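Local coordinates for PlyP35 (Listeria phage P35, PDB 6S3Y), which probably binds the Listeria cell wall through the two SH3-like modules of this endolysin's C-terminal targeting region, at residues K26-W31 and K56-Y61; I100-G105 and Y118-A123. One frame throughout, in Å; residues are numbered along the deposited sequence.

How the interactions relate
Interaction 1 (26-31 with 56-61) closes along the chain before interaction 2 (100-105 with 118-123) opens, and the two fall in separate copies of the cell wall binding family. Their centres are 25 Å apart, on opposite sides of the centre of the chain, and their nearest atoms stay about 9 Å from each other without touching. A physical link exists nonetheless: strands 56-63 and 99-103 belong to one curled antiparallel sheet, joined through strands 46-53, 36-41 and 78-89. Strand 78-89 pairs with both 36-41 and 99-103, so the two modules are tied by continuous backbone pairing, consistent with a tandem of wall-binding units joined by a shared sheet.

Interaction 1 of 2, residues K26-W31 and K56-Y61; sequences KSVRQW and KSVRGY
Val28 meets Val58 in a small apolar contact between segments that belong to two different sheets, with segment 26-31 carried by the sheet of strand 6-17 and segment 56-61 by the sheet that holds strand 46-53. The evidence is the distance from Val28 CG1 to Val58 CG1, 3.8 Å, with Val58 CG2 only slightly farther from the same methyl at 4.0 Å. One branch of Val28 therefore rests against both branches of Val58, and the two side chains pass alongside each other in opposite directions. Val28 has CG1 anti to its backbone N (chi1 174°), which turns this methyl to Val58 and leaves CG2 for the backbone of the other strand. There CG2 lies 3.7 Å from Arg59 O and 4.4 Å from Gly60 CA. Gly60 has no side chain, and the main chains come closest here, Val28 CA to Gly60 CA being 6.1 Å.

The polar groups beside the contact are held within segment 26-31 or by neighbours. Arg29 NH1 donates to Val28 O at 2.9 Å, from above the carbonyl plane (39° out of it), and also forms a salt bridge with Asp53. Gln30 NE2 gives Ser27 OG a nearly straight bond of 2.9 Å (171°), almost in its own amide plane. Val58 packs in addition on Val51 of the adjacent strand.

Val28 and Arg29 both face Phe16, a classic beta bulge at the corner where the chain turns. A strand bulged at a corner and packed on a second sheet is consistent with the small barrel of strongly bent strands in SH3-like domains.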
loop_
_atom_site.group_PDB
_atom_site.type_symbol
_atom_site.label_atom_id
_atom_site.label_comp_id
_atom_site.label_asym_id
_atom_site.label_seq_id
_atom_site.Cartn_x
_atom_site.Cartn_y
_atom_site.Cartn_z
ATOM N N LYS A 26 3.286 2.982 -9.736
ATOM C CA LYS A 26 1.919 2.648 -10.216
ATOM C C LYS A 26 1.568 1.266 -9.690
ATOM O O LYS A 26 2.469 0.437 -9.559
ATOM C CB LYS A 26 1.866 2.667 -11.746
ATOM C CG LYS A 26 1.960 4.057 -12.350
ATOM C CD LYS A 26 2.333 4.067 -13.795
ATOM C CE LYS A 26 2.171 5.453 -14.379
ATOM N NZ LYS A 26 2.343 5.418 -15.849
ATOM N N SER A 27 0.293 1.025 -9.427
ATOM C CA SER A 27 -0.207 -0.296 -8.990
ATOM C C SER A 27 -0.276 -1.223 -10.208
ATOM O O SER A 27 -0.976 -0.911 -11.161
ATOM C CB SER A 27 -1.530 -0.172 -8.293
ATOM O OG SER A 27 -1.362 0.522 -7.060
ATOM N N VAL A 28 0.475 -2.308 -10.187
ATOM C CA VAL A 28 0.292 -3.428 -11.160
ATOM C C VAL A 28 -0.976 -4.192 -10.754
ATOM O O VAL A 28 -1.767 -4.521 -11.637
ATOM C CB VAL A 28 1.539 -4.323 -11.185
ATOM C CG1 VAL A 28 1.318 -5.546 -12.041
ATOM C CG2 VAL A 28 2.752 -3.548 -11.666
ATOM N N ARG A 29 -1.149 -4.455 -9.462
ATOM C CA ARG A 29 -2.391 -5.021 -8.881
ATOM C C ARG A 29 -2.679 -4.325 -7.547
ATOM O O ARG A 29 -1.726 -4.029 -6.806
ATOM C CB ARG A 29 -2.285 -6.526 -8.597
ATOM C CG ARG A 29 -2.145 -7.385 -9.840
ATOM C CD ARG A 29 -3.397 -7.509 -10.660
ATOM N NE ARG A 29 -3.224 -8.443 -11.772
ATOM C CZ ARG A 29 -2.806 -8.109 -12.985
ATOM N NH1 ARG A 29 -2.491 -6.864 -13.276
ATOM N NH2 ARG A 29 -2.717 -9.004 -13.947
ATOM N N GLN A 30 -3.955 -4.126 -7.243
ATOM C CA GLN A 30 -4.462 -3.850 -5.894
ATOM C C GLN A 30 -5.247 -5.088 -5.499
ATOM O O GLN A 30 -6.431 -5.185 -5.839
ATOM C CB GLN A 30 -5.206 -2.512 -5.910
ATOM C CG GLN A 30 -4.239 -1.339 -5.978
ATOM C CD GLN A 30 -4.890 0.013 -5.890
ATOM O OE1 GLN A 30 -6.077 0.133 -5.620
ATOM N NE2 GLN A 30 -4.104 1.046 -6.170
ATOM N N TRP A 31 -4.568 -6.022 -4.851
ATOM C CA TRP A 31 -5.111 -7.350 -4.523
ATOM C C TRP A 31 -5.993 -7.239 -3.277
ATOM O O TRP A 31 -5.478 -6.846 -2.206
ATOM C CB TRP A 31 -3.983 -8.356 -4.289
ATOM C CG TRP A 31 -3.339 -8.932 -5.516
ATOM C CD1 TRP A 31 -3.930 -9.362 -6.670
ATOM C CD2 TRP A 31 -1.940 -9.244 -5.653
ATOM N NE1 TRP A 31 -2.992 -9.883 -7.520
ATOM C CE2 TRP A 31 -1.767 -9.848 -6.912
ATOM C CE3 TRP A 31 -0.825 -9.081 -4.819
ATOM C CZ2 TRP A 31 -0.525 -10.274 -7.365
ATOM C CZ3 TRP A 31 0.400 -9.519 -5.256
ATOM C CH2 TRP A 31 0.544 -10.109 -6.508
ATOM N N LYS A 56 1.315 -10.490 -21.890
ATOM C CA LYS A 56 2.581 -9.928 -21.338
ATOM C C LYS A 56 2.725 -10.330 -19.864
ATOM O O LYS A 56 1.725 -10.227 -19.109
ATOM C CB LYS A 56 2.610 -8.404 -21.484
ATOM C CG LYS A 56 2.663 -7.886 -22.909
ATOM C CD LYS A 56 3.928 -8.310 -23.638
ATOM C CE LYS A 56 3.876 -8.082 -25.136
ATOM N NZ LYS A 56 3.635 -6.657 -25.456
ATOM N N SER A 57 3.901 -10.816 -19.473
ATOM C CA SER A 57 4.328 -10.969 -18.064
ATOM C C SER A 57 4.760 -9.596 -17.538
ATOM O O SER A 57 5.631 -8.987 -18.162
ATOM C CB SER A 57 5.442 -11.950 -17.914
ATOM O OG SER A 57 4.936 -13.245 -17.831
ATOM N N VAL A 58 4.212 -9.158 -16.410
ATOM C CA VAL A 58 4.522 -7.839 -15.794
ATOM C C VAL A 58 4.951 -8.091 -14.350
ATOM O O VAL A 58 4.316 -8.906 -13.658
ATOM C CB VAL A 58 3.326 -6.888 -15.882
ATOM C CG1 VAL A 58 2.100 -7.456 -15.214
ATOM C CG2 VAL A 58 3.672 -5.545 -15.281
ATOM N N ARG A 59 6.044 -7.452 -13.929
ATOM C CA ARG A 59 6.637 -7.656 -12.592
ATOM C C ARG A 59 6.057 -6.614 -11.632
ATOM O O ARG A 59 5.887 -5.455 -12.025
ATOM C CB ARG A 59 8.165 -7.588 -12.649
ATOM C CG ARG A 59 8.824 -7.776 -11.296
ATOM C CD ARG A 59 10.288 -8.155 -11.396
ATOM N NE ARG A 59 10.484 -9.431 -12.062
ATOM C CZ ARG A 59 10.385 -10.616 -11.487
ATOM N NH1 ARG A 59 10.033 -10.745 -10.223
ATOM N NH2 ARG A 59 10.575 -11.697 -12.219
ATOM N N GLY A 60 5.817 -7.016 -10.397
ATOM C CA GLY A 60 5.445 -6.087 -9.325
ATOM C C GLY A 60 6.172 -6.389 -8.037
ATOM O O GLY A 60 6.905 -7.398 -7.954
ATOM N N TYR A 61 5.958 -5.506 -7.060
ATOM C CA TYR A 61 6.628 -5.527 -5.750
ATOM C C TYR A 61 5.579 -5.223 -4.679
ATOM O O TYR A 61 4.827 -4.256 -4.838
ATOM C CB TYR A 61 7.749 -4.479 -5.728
ATOM C CG TYR A 61 8.797 -4.694 -6.789
ATOM C CD1 TYR A 61 8.640 -4.180 -8.065
ATOM C CD2 TYR A 61 9.925 -5.438 -6.519
ATOM C CE1 TYR A 61 9.589 -4.410 -9.063
ATOM C CE2 TYR A 61 10.895 -5.662 -7.484
ATOM C CZ TYR A 61 10.719 -5.152 -8.766
ATOM O OH TYR A 61 11.622 -5.365 -9.762
#

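Interaction 2 of 2, residues I100-G105 and Y118-A123; sequences INLKRG and YPLYFA
Ile100 reaches one face of the Phe122 ring through its longest branch. CB leaves the main chain toward segment 118-123, while CG2 is the branch anti to the backbone N. CG1 lies instead beside that N (chi1 -57°) and continues in an extended line (chi2 169°). Neither CB, CG1 nor CG2 comes within 4.2 Å of the other segment; the contact begins at CD1, which lies over the ring face, 4.0 Å from Phe122 CE2. The two side chains approach from opposite directions, and the terminal methyl sits over the CE2 side of the ring.

Two residues on, Leu102 points the same way and divides its methyls between two partners. Its CD1 faces Leu120 CD1 at 4.1 Å, the two leucines reaching toward each other tip to tip. Its CD2 approaches Phe122 CZ obliquely at 4.2 Å. Phe122 is thus touched by both Ile100 and Leu102, and Leu102 faces both Phe122 and Leu120 across the gap.

Only side chains bridge the gap: the closest CA atoms, those of Ile100 and Phe122, are 10.7 Å apart, too far for backbone pairing. Each segment pairs elsewhere, Ile100 with Cys88 of strand 78-89 and Leu120 with Phe129 of strand 128-132. Cys88 also touches Ile100, Leu120 and Phe122, while Ile131 packs on Leu102, extending the apolar cluster.

The arrangement of two antiparallel sheets facing each other and meeting through aliphatic and aromatic side chains is consistent with the hydrophobic core of an SH3-like barrel, here in the second cell wall binding module.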
loop_
_atom_site.group_PDB
_atom_site.type_symbol
_atom_site.label_atom_id
_atom_site.label_comp_id
_atom_site.label_asym_id
_atom_site.label_seq_id
_atom_site.Cartn_x
_atom_site.Cartn_y
_atom_site.Cartn_z
ATOM N N ILE A 100 2.821 5.049 10.124
ATOM C CA ILE A 100 1.729 4.339 10.854
ATOM C C ILE A 100 1.068 3.366 9.876
ATOM O O ILE A 100 0.701 3.790 8.774
ATOM C CB ILE A 100 0.732 5.354 11.434
ATOM C CG1 ILE A 100 1.434 6.362 12.373
ATOM C CG2 ILE A 100 -0.414 4.636 12.113
ATOM C CD1 ILE A 100 0.553 7.546 12.765
ATOM N N ASN A 101 0.931 2.114 10.307
ATOM C CA ASN A 101 0.141 1.058 9.633
ATOM C C ASN A 101 -1.339 1.420 9.811
ATOM O O ASN A 101 -1.794 1.425 10.965
ATOM C CB ASN A 101 0.500 -0.322 10.194
ATOM C CG ASN A 101 -0.256 -1.443 9.504
ATOM O OD1 ASN A 101 -1.460 -1.327 9.311
ATOM N ND2 ASN A 101 0.422 -2.528 9.132
ATOM N N LEU A 102 -2.045 1.777 8.734
ATOM C CA LEU A 102 -3.501 2.026 8.767
ATOM C C LEU A 102 -4.248 0.736 8.382
ATOM O O LEU A 102 -4.058 0.231 7.254
ATOM C CB LEU A 102 -3.832 3.177 7.827
ATOM C CG LEU A 102 -3.142 4.500 8.155
ATOM C CD1 LEU A 102 -3.468 5.578 7.120
ATOM C CD2 LEU A 102 -3.558 4.992 9.526
ATOM N N LYS A 103 -5.096 0.242 9.278
ATOM C CA LYS A 103 -5.888 -1.003 9.084
ATOM C C LYS A 103 -6.761 -0.853 7.848
ATOM O O LYS A 103 -7.237 0.280 7.563
ATOM C CB LYS A 103 -6.716 -1.322 10.342
ATOM C CG LYS A 103 -6.561 -2.717 10.880
ATOM C CD LYS A 103 -7.650 -3.130 11.884
ATOM C CE LYS A 103 -7.325 -4.499 12.436
ATOM N NZ LYS A 103 -7.468 -5.577 11.422
ATOM N N ARG A 104 -6.957 -1.941 7.099
ATOM C CA ARG A 104 -7.956 -1.930 5.996
ATOM C C ARG A 104 -9.270 -1.382 6.562
ATOM O O ARG A 104 -9.616 -1.778 7.654
ATOM C CB ARG A 104 -8.127 -3.323 5.388
ATOM C CG ARG A 104 -8.557 -4.385 6.384
ATOM C CD ARG A 104 -8.327 -5.748 5.728
ATOM N NE ARG A 104 -9.488 -6.633 5.950
ATOM C CZ ARG A 104 -9.535 -7.559 6.850
ATOM N NH1 ARG A 104 -8.467 -7.828 7.596
ATOM N NH2 ARG A 104 -10.629 -8.276 6.968
ATOM N N GLY A 105 -9.933 -0.495 5.838
ATOM C CA GLY A 105 -11.220 0.097 6.252
ATOM C C GLY A 105 -11.074 1.237 7.250
ATOM O O GLY A 105 -12.104 1.787 7.637
ATOM N N TYR A 118 -1.991 13.733 0.978
ATOM C CA TYR A 118 -3.216 14.053 1.740
ATOM C C TYR A 118 -2.859 14.085 3.221
ATOM O O TYR A 118 -2.313 13.117 3.758
ATOM C CB TYR A 118 -4.338 13.089 1.349
ATOM C CG TYR A 118 -4.878 13.370 -0.023
ATOM C CD1 TYR A 118 -4.254 12.846 -1.146
ATOM C CD2 TYR A 118 -5.970 14.193 -0.212
ATOM C CE1 TYR A 118 -4.716 13.130 -2.422
ATOM C CE2 TYR A 118 -6.450 14.473 -1.487
ATOM C CZ TYR A 118 -5.817 13.949 -2.588
ATOM O OH TYR A 118 -6.308 14.211 -3.826
ATOM N N PRO A 119 -3.107 15.233 3.905
ATOM C CA PRO A 119 -2.711 15.379 5.299
ATOM C C PRO A 119 -3.689 14.705 6.258
ATOM O O PRO A 119 -4.900 14.825 6.094
ATOM C CB PRO A 119 -2.703 16.901 5.493
ATOM C CG PRO A 119 -3.803 17.376 4.527
ATOM C CD PRO A 119 -3.664 16.469 3.333
ATOM N N LEU A 120 -3.130 14.009 7.239
ATOM C CA LEU A 120 -3.887 13.364 8.339
ATOM C C LEU A 120 -3.347 13.973 9.639
ATOM O O LEU A 120 -2.142 13.728 9.965
ATOM C CB LEU A 120 -3.682 11.852 8.337
ATOM C CG LEU A 120 -4.186 11.130 7.091
ATOM C CD1 LEU A 120 -3.825 9.638 7.119
ATOM C CD2 LEU A 120 -5.676 11.296 6.954
ATOM N N TYR A 121 -4.209 14.715 10.339
ATOM C CA TYR A 121 -3.899 15.254 11.672
ATOM C C TYR A 121 -4.409 14.254 12.718
ATOM O O TYR A 121 -5.642 14.088 12.850
ATOM C CB TYR A 121 -4.524 16.632 11.893
ATOM C CG TYR A 121 -4.136 17.166 13.261
ATOM C CD1 TYR A 121 -2.886 17.750 13.457
ATOM C CD2 TYR A 121 -4.962 17.044 14.375
ATOM C CE1 TYR A 121 -2.518 18.287 14.687
ATOM C CE2 TYR A 121 -4.584 17.509 15.624
ATOM C CZ TYR A 121 -3.368 18.161 15.781
ATOM O OH TYR A 121 -3.008 18.667 17.009
ATOM N N PHE A 122 -3.498 13.653 13.471
ATOM C CA PHE A 122 -3.818 12.716 14.587
ATOM C C PHE A 122 -3.811 13.496 15.919
ATOM O O PHE A 122 -2.761 14.007 16.275
ATOM C CB PHE A 122 -2.809 11.570 14.573
ATOM C CG PHE A 122 -3.027 10.581 13.459
ATOM C CD1 PHE A 122 -4.047 9.647 13.538
ATOM C CD2 PHE A 122 -2.272 10.632 12.305
ATOM C CE1 PHE A 122 -4.273 8.756 12.499
ATOM C CE2 PHE A 122 -2.481 9.722 11.269
ATOM C CZ PHE A 122 -3.493 8.805 11.364
ATOM N N ALA A 123 -4.955 13.637 16.584
ATOM C CA ALA A 123 -5.121 14.278 17.912
ATOM C C ALA A 123 -3.998 13.849 18.883
ATOM O O ALA A 123 -3.271 14.745 19.367
ATOM C CB ALA A 123 -6.484 13.946 18.472
#